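Local coordinates for DNA methyltransferase (Nicotiana tabacum, PDB 4ONQ), which probably transfers a methyl group from S-adenosylmethionine to the C5 carbon of cytosine in DNA as a plant de novo methyltransferase, at residues 39-44 / 309-314. The protein carries 5 engineered substitutions. Residues are numbered along the deposited sequence; the frame is centred on the assembly and turned at random.
Sequences FFYYEN and LVIGGS. With SFG (sinefungin), chain C.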
loop_
_atom_site.group_PDB
_atom_site.type_symbol
_atom_site.label_atom_id
_atom_site.label_comp_id
_atom_site.label_asym_id
_atom_site.label_seq_id
_atom_site.Cartn_x
_atom_site.Cartn_y
_atom_site.Cartn_z
ATOM N N PHE A 39 15.373 11.605 -0.148
ATOM C CA PHE A 39 14.768 10.571 -0.975
ATOM C C PHE A 39 13.266 10.792 -0.970
ATOM O O PHE A 39 12.697 11.175 0.051
ATOM C CB PHE A 39 15.087 9.179 -0.434
ATOM C CG PHE A 39 16.470 8.703 -0.765
ATOM C CD1 PHE A 39 16.810 8.379 -2.067
ATOM C CD2 PHE A 39 17.430 8.571 0.226
ATOM C CE1 PHE A 39 18.080 7.933 -2.378
ATOM C CE2 PHE A 39 18.705 8.126 -0.079
ATOM C CZ PHE A 39 19.029 7.807 -1.383
ATOM N N PHE A 40 12.615 10.571 -2.105
ATOM C CA PHE A 40 11.166 10.697 -2.130
ATOM C C PHE A 40 10.499 9.508 -2.794
ATOM O O PHE A 40 11.066 8.875 -3.684
ATOM C CB PHE A 40 10.708 12.023 -2.750
ATOM C CG PHE A 40 10.786 12.064 -4.248
ATOM C CD1 PHE A 40 9.711 11.654 -5.026
ATOM C CD2 PHE A 40 11.920 12.545 -4.882
ATOM C CE1 PHE A 40 9.774 11.705 -6.408
ATOM C CE2 PHE A 40 11.988 12.598 -6.269
ATOM C CZ PHE A 40 10.912 12.179 -7.031
ATOM N N TYR A 41 9.285 9.221 -2.347
ATOM C CA TYR A 41 8.544 8.057 -2.789
ATOM C C TYR A 41 7.086 8.468 -2.921
ATOM O O TYR A 41 6.446 8.831 -1.936
ATOM C CB TYR A 41 8.702 6.949 -1.750
ATOM C CG TYR A 41 8.193 5.587 -2.153
ATOM C CD1 TYR A 41 8.984 4.715 -2.912
ATOM C CD2 TYR A 41 6.930 5.151 -1.741
ATOM C CE1 TYR A 41 8.517 3.453 -3.260
ATOM C CE2 TYR A 41 6.453 3.905 -2.077
ATOM C CZ TYR A 41 7.242 3.059 -2.836
ATOM O OH TYR A 41 6.751 1.814 -3.152
ATOM N N TYR A 42 6.577 8.446 -4.147
ATOM C CA TYR A 42 5.196 8.815 -4.421
ATOM C C TYR A 42 4.438 7.648 -5.040
ATOM O O TYR A 42 4.922 7.006 -5.968
ATOM C CB TYR A 42 5.115 10.027 -5.360
ATOM C CG TYR A 42 3.686 10.429 -5.625
ATOM C CD1 TYR A 42 2.956 11.108 -4.662
ATOM C CD2 TYR A 42 3.052 10.094 -6.813
ATOM C CE1 TYR A 42 1.646 11.459 -4.876
ATOM C CE2 TYR A 42 1.731 10.445 -7.038
ATOM C CZ TYR A 42 1.033 11.127 -6.063
ATOM O OH TYR A 42 -0.283 11.487 -6.256
ATOM N N GLU A 43 3.237 7.386 -4.534
ATOM C CA GLU A 43 2.435 6.275 -5.027
ATOM C C GLU A 43 1.120 6.762 -5.617
ATOM O O GLU A 43 0.443 7.606 -5.031
ATOM C CB GLU A 43 2.158 5.282 -3.898
ATOM C CG GLU A 43 1.225 4.141 -4.279
ATOM C CD GLU A 43 -0.066 4.141 -3.478
ATOM O OE1 GLU A 43 -0.410 5.190 -2.894
ATOM O OE2 GLU A 43 -0.735 3.088 -3.429
ATOM N N ASN A 44 0.758 6.233 -6.780
ATOM C CA ASN A 44 -0.548 6.533 -7.349
ATOM C C ASN A 44 -1.123 5.327 -8.070
ATOM O O ASN A 44 -0.394 4.397 -8.404
ATOM C CB ASN A 44 -0.465 7.732 -8.295
ATOM C CG ASN A 44 -1.628 8.689 -8.121
ATOM O OD1 ASN A 44 -2.724 8.290 -7.718
ATOM N ND2 ASN A 44 -1.393 9.963 -8.412
ATOM N N LEU A 309 13.743 10.839 4.067
ATOM C CA LEU A 309 12.741 10.318 3.152
ATOM C C LEU A 309 11.429 11.086 3.291
ATOM O O LEU A 309 10.945 11.307 4.400
ATOM C CB LEU A 309 12.509 8.827 3.423
ATOM C CG LEU A 309 11.342 8.157 2.688
ATOM C CD1 LEU A 309 11.568 8.154 1.186
ATOM C CD2 LEU A 309 11.123 6.754 3.202
ATOM N N VAL A 310 10.866 11.514 2.168
ATOM C CA VAL A 310 9.490 11.985 2.169
ATOM C C VAL A 310 8.656 11.039 1.320
ATOM O O VAL A 310 9.015 10.716 0.190
ATOM C CB VAL A 310 9.347 13.470 1.743
ATOM C CG1 VAL A 310 10.569 13.939 0.985
ATOM C CG2 VAL A 310 8.062 13.697 0.954
ATOM N N ILE A 311 7.563 10.565 1.871
ATOM C CA ILE A 311 6.783 9.537 1.245
ATOM C C ILE A 311 5.306 9.861 1.362
ATOM O O ILE A 311 4.853 10.262 2.380
ATOM C CB ILE A 311 7.116 8.170 1.882
ATOM C CG1 ILE A 311 6.214 7.070 1.386
ATOM C CG2 ILE A 311 6.997 8.239 3.376
ATOM C CD1 ILE A 311 6.636 5.708 1.815
ATOM N N GLY A 312 4.588 9.708 0.271
ATOM C CA GLY A 312 3.173 9.914 0.240
ATOM C C GLY A 312 2.432 9.062 -0.743
ATOM O O GLY A 312 2.937 8.679 -1.732
ATOM N N GLY A 313 1.187 8.805 -0.449
ATOM C CA GLY A 313 0.364 7.911 -1.219
ATOM C C GLY A 313 -0.823 8.595 -1.821
ATOM O O GLY A 313 -0.867 9.785 -1.936
ATOM N N SER A 314 -1.822 7.815 -2.160
ATOM C CA SER A 314 -2.808 8.146 -3.154
ATOM C C SER A 314 -3.858 9.088 -2.645
ATOM O O SER A 314 -4.957 8.696 -2.303
ATOM C CB SER A 314 -3.518 6.867 -3.481
ATOM O OG SER A 314 -3.818 6.190 -2.282
HETATM N N SFG C . -0.712 5.962 2.833
HETATM C CA SFG C . -1.911 5.568 3.595
HETATM C C SFG C . -1.649 4.162 4.128
HETATM O O SFG C . -0.632 3.565 3.719
HETATM O OXT SFG C . -2.445 3.744 4.997
HETATM C CB SFG C . -3.130 5.659 2.661
HETATM C CG SFG C . -3.259 7.155 2.386
HETATM C CD SFG C . -4.343 7.713 1.440
HETATM N NE SFG C . -4.199 7.245 0.060
HETATM C "C5'" SFG C . -4.119 9.225 1.627
HETATM C "C4'" SFG C . -4.507 9.300 3.128
HETATM O "O4'" SFG C . -4.941 10.670 2.690
HETATM C "C3'" SFG C . -5.812 9.175 3.903
HETATM O "O3'" SFG C . -5.590 9.289 5.299
HETATM C "C2'" SFG C . -6.636 10.280 3.368
HETATM O "O2'" SFG C . -7.796 10.447 4.189
HETATM C "C1'" SFG C . -5.554 11.290 3.830
HETATM N N9 SFG C . -5.976 12.670 3.488
HETATM C C8 SFG C . -7.011 13.111 2.793
HETATM N N7 SFG C . -6.935 14.438 2.726
HETATM C C5 SFG C . -5.830 14.829 3.363
HETATM C C6 SFG C . -5.301 16.037 3.584
HETATM N N6 SFG C . -5.965 17.080 3.093
HETATM N N1 SFG C . -4.159 16.208 4.264
HETATM C C2 SFG C . -3.507 15.078 4.756
HETATM N N3 SFG C . -4.082 13.827 4.513
HETATM C C4 SFG C . -5.217 13.727 3.799
HETATM O O HOH W 1 -1.663 4.657 -0.173
#
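Y41 and I311 lie side by side on neighbouring parallel strands in the central sheet of a class I, Rossmann-like methyltransferase catalytic domain. Segment 39-44 runs between strands 79-84 and 309-312, and 309-312 has strand 231-236 on its other side. The tight part of the contact is the backbone ladder between the two strands, whose directions differ by only 6°. V310 N donates to F39 O at 2.8 Å, and V310 O in turn accepts from Y41 N; G312 N then meets Y41 O at 3.0 Å, and G312 O takes E43 N. On one face, Y41 has CG anti to its backbone nitrogen (chi1 -170°), which brings ring atom CD2 to 3.6 Å from I311 CD1; the methyl comes at the ring obliquely. The phenol oxygen of Y41 is hydrogen-bonded to H219. Next to this pair, L309 CD1 rests against F39 CB at 4.0 Å. On the other face F40 CB and V310 CG1 are further apart, 4.2 Å, and both residues pack on Y341 and L345 of helix 337-352. Y42 lies beside G312, whose lack of a side chain leaves backbone next to the tyrosine: Y42 CD1 sits 3.8 Å from G312 O.

Past G312 the ladder gives way to the looser end, where a water sits beside the sinefungin pocket and S314 is poorly ordered. The chain of E43 bends at chi2, carrying OE1 over the G313 backbone, 3.3 Å from G313 CA, while OE2 forms a salt bridge with R80. S314 O receives a weak bond from sinefungin NE. The water donates to E43 OE1 at 3.0 Å and accepts two weak bonds, from S314 OG and from the sinefungin amino nitrogen N.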